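Local coordinates for putative exported protein (Peptoclostridium difficile, PDB 5TTA), which is of unknown function but is probably exported by way of a signal sequence and belongs to the DUF5780 family of the E-set clan, at residues A[87-92]-A[201-206]; A[132-137]-A[188-193]. All blocks are in the same frame, centred on the assembly; numbering follows the deposited sequence.

Contact 1 of 2, residues A[87-92]-A[201-206]; sequences KPLELY and HGVKYI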
loop_
_atom_site.group_PDB
_atom_site.type_symbol
_atom_site.label_atom_id
_atom_site.label_comp_id
_atom_site.label_asym_id
_atom_site.label_seq_id
_atom_site.Cartn_x
_atom_site.Cartn_y
_atom_site.Cartn_z
ATOM N N LYS A 87 -3.854 2.182 42.529
ATOM C CA LYS A 87 -4.398 3.419 41.975
ATOM C C LYS A 87 -4.263 3.439 40.452
ATOM O O LYS A 87 -3.221 3.066 39.910
ATOM C CB LYS A 87 -3.681 4.637 42.565
ATOM C CG LYS A 87 -3.664 4.699 44.093
ATOM C CD LYS A 87 -5.009 5.154 44.665
ATOM C CE LYS A 87 -4.843 5.843 46.020
ATOM N NZ LYS A 87 -4.615 4.872 47.129
ATOM N N PRO A 88 -5.291 3.883 39.740
ATOM C CA PRO A 88 -5.208 3.941 38.278
ATOM C C PRO A 88 -4.298 5.066 37.789
ATOM O O PRO A 88 -4.234 6.153 38.373
ATOM C CB PRO A 88 -6.664 4.183 37.855
ATOM C CG PRO A 88 -7.266 4.938 39.038
ATOM C CD PRO A 88 -6.575 4.388 40.270
ATOM N N LEU A 89 -3.609 4.804 36.682
ATOM C CA LEU A 89 -2.626 5.739 36.129
ATOM C C LEU A 89 -3.058 6.214 34.754
ATOM O O LEU A 89 -3.464 5.400 33.911
ATOM C CB LEU A 89 -1.236 5.095 36.026
ATOM C CG LEU A 89 -0.608 4.719 37.361
ATOM C CD1 LEU A 89 0.625 3.845 37.111
ATOM C CD2 LEU A 89 -0.241 5.975 38.102
ATOM N N GLU A 90 -2.947 7.524 34.519
ATOM C CA GLU A 90 -3.072 8.076 33.174
ATOM C C GLU A 90 -1.698 8.065 32.517
ATOM O O GLU A 90 -0.742 8.621 33.074
ATOM C CB GLU A 90 -3.600 9.506 33.194
ATOM C CG GLU A 90 -5.022 9.640 33.647
ATOM C CD GLU A 90 -5.510 11.073 33.560
ATOM O OE1 GLU A 90 -6.059 11.459 32.505
ATOM O OE2 GLU A 90 -5.324 11.810 34.549
ATOM N N LEU A 91 -1.615 7.463 31.329
ATOM C CA LEU A 91 -0.363 7.333 30.593
ATOM C C LEU A 91 -0.407 8.026 29.239
ATOM O O LEU A 91 -1.453 8.136 28.608
ATOM C CB LEU A 91 -0.011 5.845 30.338
ATOM C CG LEU A 91 0.108 4.972 31.590
ATOM C CD1 LEU A 91 0.592 3.582 31.164
ATOM C CD2 LEU A 91 1.078 5.580 32.577
ATOM N N TYR A 92 0.770 8.477 28.786
ATOM C CA TYR A 92 1.043 8.629 27.361
ATOM C C TYR A 92 1.418 7.246 26.823
ATOM O O TYR A 92 2.596 6.886 26.713
ATOM C CB TYR A 92 2.164 9.647 27.135
ATOM C CG TYR A 92 1.815 11.061 27.535
ATOM C CD1 TYR A 92 0.955 11.834 26.757
ATOM C CD2 TYR A 92 2.363 11.633 28.680
ATOM C CE1 TYR A 92 0.651 13.140 27.106
ATOM C CE2 TYR A 92 2.062 12.960 29.040
ATOM C CZ TYR A 92 1.206 13.697 28.241
ATOM O OH TYR A 92 0.883 14.988 28.579
ATOM N N HIS A 201 9.780 1.400 37.007
ATOM C CA HIS A 201 8.611 1.759 36.218
ATOM C C HIS A 201 7.452 2.038 37.169
ATOM O O HIS A 201 7.142 1.197 38.018
ATOM C CB HIS A 201 8.239 0.650 35.237
ATOM C CG HIS A 201 7.602 1.155 33.982
ATOM N ND1 HIS A 201 6.454 1.917 33.988
ATOM C CD2 HIS A 201 7.970 1.037 32.686
ATOM C CE1 HIS A 201 6.140 2.244 32.746
ATOM N NE2 HIS A 201 7.034 1.711 31.938
ATOM N N GLY A 202 6.813 3.205 37.024
ATOM C CA GLY A 202 5.692 3.527 37.894
ATOM C C GLY A 202 4.516 2.590 37.702
ATOM O O GLY A 202 3.678 2.437 38.602
ATOM N N VAL A 203 4.413 1.987 36.528
ATOM C CA VAL A 203 3.340 1.041 36.229
ATOM C C VAL A 203 3.710 -0.307 36.828
ATOM O O VAL A 203 4.743 -0.883 36.480
ATOM C CB VAL A 203 3.105 0.915 34.720
ATOM C CG1 VAL A 203 2.118 -0.218 34.441
ATOM C CG2 VAL A 203 2.614 2.219 34.127
ATOM N N LYS A 204 2.863 -0.814 37.727
ATOM C CA LYS A 204 3.077 -2.111 38.354
ATOM C C LYS A 204 2.197 -3.191 37.751
ATOM O O LYS A 204 2.616 -4.352 37.671
ATOM C CB LYS A 204 2.813 -2.005 39.868
ATOM C CG LYS A 204 3.051 -3.274 40.668
ATOM C CD LYS A 204 4.503 -3.722 40.623
ATOM C CE LYS A 204 4.865 -4.526 41.868
ATOM N NZ LYS A 204 4.248 -5.868 41.852
ATOM N N TYR A 205 1.007 -2.828 37.288
ATOM C CA TYR A 205 0.064 -3.790 36.763
ATOM C C TYR A 205 -0.594 -3.229 35.523
ATOM O O TYR A 205 -0.967 -2.051 35.474
ATOM C CB TYR A 205 -1.045 -4.127 37.795
ATOM C CG TYR A 205 -0.568 -4.539 39.168
ATOM C CD1 TYR A 205 -0.260 -5.882 39.447
ATOM C CD2 TYR A 205 -0.503 -3.617 40.210
ATOM C CE1 TYR A 205 0.145 -6.274 40.704
ATOM C CE2 TYR A 205 -0.113 -4.000 41.477
ATOM C CZ TYR A 205 0.215 -5.331 41.721
ATOM O OH TYR A 205 0.621 -5.703 42.975
ATOM N N ILE A 206 -0.759 -4.091 34.542
ATOM C CA ILE A 206 -1.526 -3.794 33.345
ATOM C C ILE A 206 -2.612 -4.848 33.265
ATOM O O ILE A 206 -2.320 -6.043 33.377
ATOM C CB ILE A 206 -0.627 -3.803 32.100
ATOM C CG1 ILE A 206 0.389 -2.655 32.217
ATOM C CG2 ILE A 206 -1.456 -3.718 30.827
ATOM C CD1 ILE A 206 1.387 -2.683 31.153
#
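One methyl of Val203, CG2, meets two leucines of 87-92: Leu91 CD1 at 3.8 Å and Leu89 CD1 at 3.9 Å. Both methyl branches of Leu91 reach it, CD2 lying 4.0 Å from Val203 CG2, whereas Leu89 uses CD1 alone and with the same methyl rests 3.7 Å from Gly202 O. Val203 offers this branch because CG1 takes the place anti to its backbone N (chi1 172°), leaving CG2 anti to the carbonyl carbon. Gly202 contributes backbone alone. The contact joins two parts of one antiparallel sheet: 88-89 is a short, weakly bonded strand paired with 72-82 through Leu89 and Ala81, and 205-215 pairs with the same strand. Lys204 and Tyr205 both face Tyr82 of strand 72-82, a classic beta bulge. Within 201-206 the turn is held by Val203 N, which donates to His201 ND1 over 3.3 Å; the bond is fairly straight at 160°, with the donor tilted 16° from the imidazole plane. Farther out, Ala81 touches both Leu91 and Val203, while Ile48 of strand 41-50 packs on Val203 and His201.

Contact 2 of 2, residues A[132-137]-A[188-193]; sequences HTYRKM and FLLFDK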
loop_
_atom_site.group_PDB
_atom_site.type_symbol
_atom_site.label_atom_id
_atom_site.label_comp_id
_atom_site.label_asym_id
_atom_site.label_seq_id
_atom_site.Cartn_x
_atom_site.Cartn_y
_atom_site.Cartn_z
ATOM N N HIS A 132 -5.760 2.640 26.719
ATOM C CA HIS A 132 -5.289 2.643 25.344
ATOM C C HIS A 132 -5.794 1.402 24.627
ATOM O O HIS A 132 -5.773 0.300 25.182
ATOM C CB HIS A 132 -3.753 2.678 25.256
ATOM C CG HIS A 132 -3.255 2.799 23.850
ATOM N ND1 HIS A 132 -3.427 3.943 23.108
ATOM C CD2 HIS A 132 -2.592 1.924 23.050
ATOM C CE1 HIS A 132 -2.881 3.779 21.912
ATOM N NE2 HIS A 132 -2.376 2.557 21.848
ATOM N N THR A 133 -6.217 1.564 23.379
ATOM C CA THR A 133 -6.675 0.419 22.608
ATOM C C THR A 133 -5.633 0.115 21.548
ATOM O O THR A 133 -5.455 0.902 20.612
ATOM C CB THR A 133 -8.050 0.666 21.992
ATOM O OG1 THR A 133 -9.012 0.766 23.053
ATOM C CG2 THR A 133 -8.440 -0.506 21.097
ATOM N N TYR A 134 -4.972 -1.029 21.703
ATOM C CA TYR A 134 -4.026 -1.525 20.713
ATOM C C TYR A 134 -4.762 -2.236 19.576
ATOM O O TYR A 134 -5.710 -3.000 19.803
ATOM C CB TYR A 134 -3.043 -2.477 21.387
ATOM C CG TYR A 134 -2.162 -1.856 22.427
ATOM C CD1 TYR A 134 -0.998 -1.136 22.050
ATOM C CD2 TYR A 134 -2.444 -1.994 23.800
ATOM C CE1 TYR A 134 -0.165 -0.565 23.014
ATOM C CE2 TYR A 134 -1.616 -1.426 24.776
ATOM C CZ TYR A 134 -0.460 -0.713 24.360
ATOM O OH TYR A 134 0.383 -0.157 25.294
ATOM N N ARG A 135 -4.321 -1.994 18.342
ATOM C CA ARG A 135 -4.918 -2.617 17.165
ATOM C C ARG A 135 -3.839 -3.379 16.404
ATOM O O ARG A 135 -2.728 -2.865 16.225
ATOM C CB ARG A 135 -5.591 -1.545 16.306
ATOM C CG ARG A 135 -6.500 -2.075 15.234
ATOM C CD ARG A 135 -7.409 -0.972 14.693
ATOM N NE ARG A 135 -6.747 -0.195 13.653
ATOM C CZ ARG A 135 -6.816 -0.481 12.356
ATOM N NH1 ARG A 135 -7.523 -1.526 11.940
ATOM N NH2 ARG A 135 -6.176 0.276 11.476
ATOM N N LYS A 136 -4.147 -4.619 16.004
ATOM C CA LYS A 136 -3.146 -5.447 15.324
ATOM C C LYS A 136 -2.706 -4.816 14.009
ATOM O O LYS A 136 -1.507 -4.728 13.724
ATOM C CB LYS A 136 -3.680 -6.867 15.082
ATOM C CG LYS A 136 -2.651 -7.867 14.445
ATOM C CD LYS A 136 -3.350 -9.171 14.076
ATOM C CE LYS A 136 -2.418 -10.349 13.704
ATOM N NZ LYS A 136 -1.206 -9.954 12.937
HETATM N N MSE A 137 -3.652 -4.359 13.196
HETATM C CA MSE A 137 -3.283 -3.748 11.924
HETATM C C MSE A 137 -3.012 -2.260 12.139
HETATM O O MSE A 137 -3.490 -1.420 11.377
HETATM C CB MSE A 137 -4.370 -3.948 10.868
HETATM C CG MSE A 137 -4.618 -5.389 10.441
HETATM SE SE MSE A 137 -6.190 -5.497 9.259
HETATM C CE MSE A 137 -5.499 -4.418 7.766
ATOM N N PHE A 188 4.532 -3.842 23.003
ATOM C CA PHE A 188 4.386 -2.420 22.705
ATOM C C PHE A 188 5.243 -1.607 23.664
ATOM O O PHE A 188 5.035 -1.658 24.879
ATOM C CB PHE A 188 2.921 -2.003 22.813
ATOM C CG PHE A 188 1.987 -2.933 22.104
ATOM C CD1 PHE A 188 1.452 -4.035 22.769
ATOM C CD2 PHE A 188 1.654 -2.716 20.774
ATOM C CE1 PHE A 188 0.582 -4.893 22.136
ATOM C CE2 PHE A 188 0.785 -3.588 20.119
ATOM C CZ PHE A 188 0.234 -4.660 20.812
ATOM N N LEU A 189 6.192 -0.838 23.108
ATOM C CA LEU A 189 7.072 -0.001 23.926
ATOM C C LEU A 189 6.248 0.893 24.854
ATOM O O LEU A 189 5.221 1.453 24.452
ATOM C CB LEU A 189 7.995 0.840 23.017
ATOM C CG LEU A 189 9.111 0.010 22.348
ATOM C CD1 LEU A 189 9.908 0.822 21.278
ATOM C CD2 LEU A 189 10.048 -0.460 23.442
ATOM N N LEU A 190 6.691 1.011 26.115
ATOM C CA LEU A 190 5.932 1.753 27.154
ATOM C C LEU A 190 6.912 2.612 27.970
ATOM O O LEU A 190 7.296 2.280 29.094
ATOM C CB LEU A 190 5.130 0.786 28.024
ATOM C CG LEU A 190 4.052 1.440 28.904
ATOM C CD1 LEU A 190 2.953 1.899 27.969
ATOM C CD2 LEU A 190 3.504 0.452 29.884
ATOM N N PHE A 191 7.347 3.726 27.355
ATOM C CA PHE A 191 8.338 4.618 27.944
ATOM C C PHE A 191 7.792 5.481 29.071
ATOM O O PHE A 191 8.529 5.773 30.013
ATOM C CB PHE A 191 8.927 5.520 26.858
ATOM C CG PHE A 191 9.718 4.774 25.830
ATOM C CD1 PHE A 191 9.293 4.725 24.517
ATOM C CD2 PHE A 191 10.868 4.074 26.198
ATOM C CE1 PHE A 191 10.029 4.035 23.552
ATOM C CE2 PHE A 191 11.625 3.379 25.245
ATOM C CZ PHE A 191 11.202 3.355 23.921
ATOM N N ASP A 192 6.520 5.882 29.023
ATOM C CA ASP A 192 5.999 6.768 30.069
ATOM C C ASP A 192 6.083 6.110 31.447
ATOM O O ASP A 192 5.726 4.937 31.612
ATOM C CB ASP A 192 4.556 7.170 29.754
ATOM C CG ASP A 192 4.079 8.345 30.615
ATOM O OD1 ASP A 192 4.932 9.042 31.203
ATOM O OD2 ASP A 192 2.854 8.571 30.708
ATOM N N LYS A 193 6.586 6.873 32.434
ATOM C CA LYS A 193 6.754 6.516 33.863
ATOM C C LYS A 193 7.948 5.594 34.087
ATOM O O LYS A 193 8.115 5.089 35.195
ATOM C CB LYS A 193 5.515 5.849 34.487
ATOM C CG LYS A 193 4.186 6.592 34.236
ATOM C CD LYS A 193 4.087 7.875 35.026
ATOM C CE LYS A 193 2.652 8.412 35.003
ATOM N NZ LYS A 193 2.550 9.665 35.780
HETATM O O HOH W 1 2.488 1.107 24.499
#
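Tyr134 and Phe188 bring strands 131-135 and 183-189 together without backbone pairing, their CA atoms 8.7 Å apart as the nearest across the two segments. Each CB points toward the other segment, and the side chains run past one another in opposite directions, forming an offset face-to-face stack with centroids 4.0 Å apart and planes inclined by 28°. Tyr134 CE1 sits 3.3 Å from Phe188 CG, and CD1 and CE1 of the tyrosine cover the root of the phenylalanine ring, while Phe188 CZ reaches back to 4.0 Å from Tyr134 CB. In both residues CG stands anti to the carbonyl carbon (chi1 -64° in Tyr134), which carries the rings across the gap. On the opposite face of the tyrosine His132 comes edge-on, its CD2 3.4 Å above the Tyr134 ring plane and over the centre, so that phenyl stacks on one side and an imidazole edge meets the other. Tyr134 OH donates to a water at 2.6 Å lying in the ring plane, and that water donates to Leu189 O at 2.8 Å, bridging the buried phenol to the end of strand 183-189. Leu190 CD1 adds a looser contact at the hydroxyl. Behind the stack, Tyr134 shares backbone hydrogen bonds with Ile77 and packs on Cys79, both of strand 72-82, whereas Phe188 is hydrogen-bonded through its backbone to Asn60 and touches Ile62 of strand 58-66. The pair thus packs the three-stranded antiparallel sheet against the larger one, with helices 143-150 and 156-175 in the connection from strand 131-135 to strand 183-189.

From the N terminus, strands 41-50, 58-66 and 72-82 come first; segment 87-92 then opens the loop that contact 1 closes 109 residues later at 201-206. Contact 2 is nested within it: 132-137 leaves the larger sheet, the chain runs through helices 143-150 and 156-175, and it then returns on the smaller sheet at segment 188-193. Contact 1 thus closes the outer loop beside strand 72-82, and contact 2 an inner one between the two sheets. Their centres lie 13 Å apart, yet 188-193 touches both segments of contact 1: Asp192 OD2 probably accepts a hydrogen bond from Tyr92 N (2.8 Å), and Leu190 O probably another from His201 NE2 (2.9 Å).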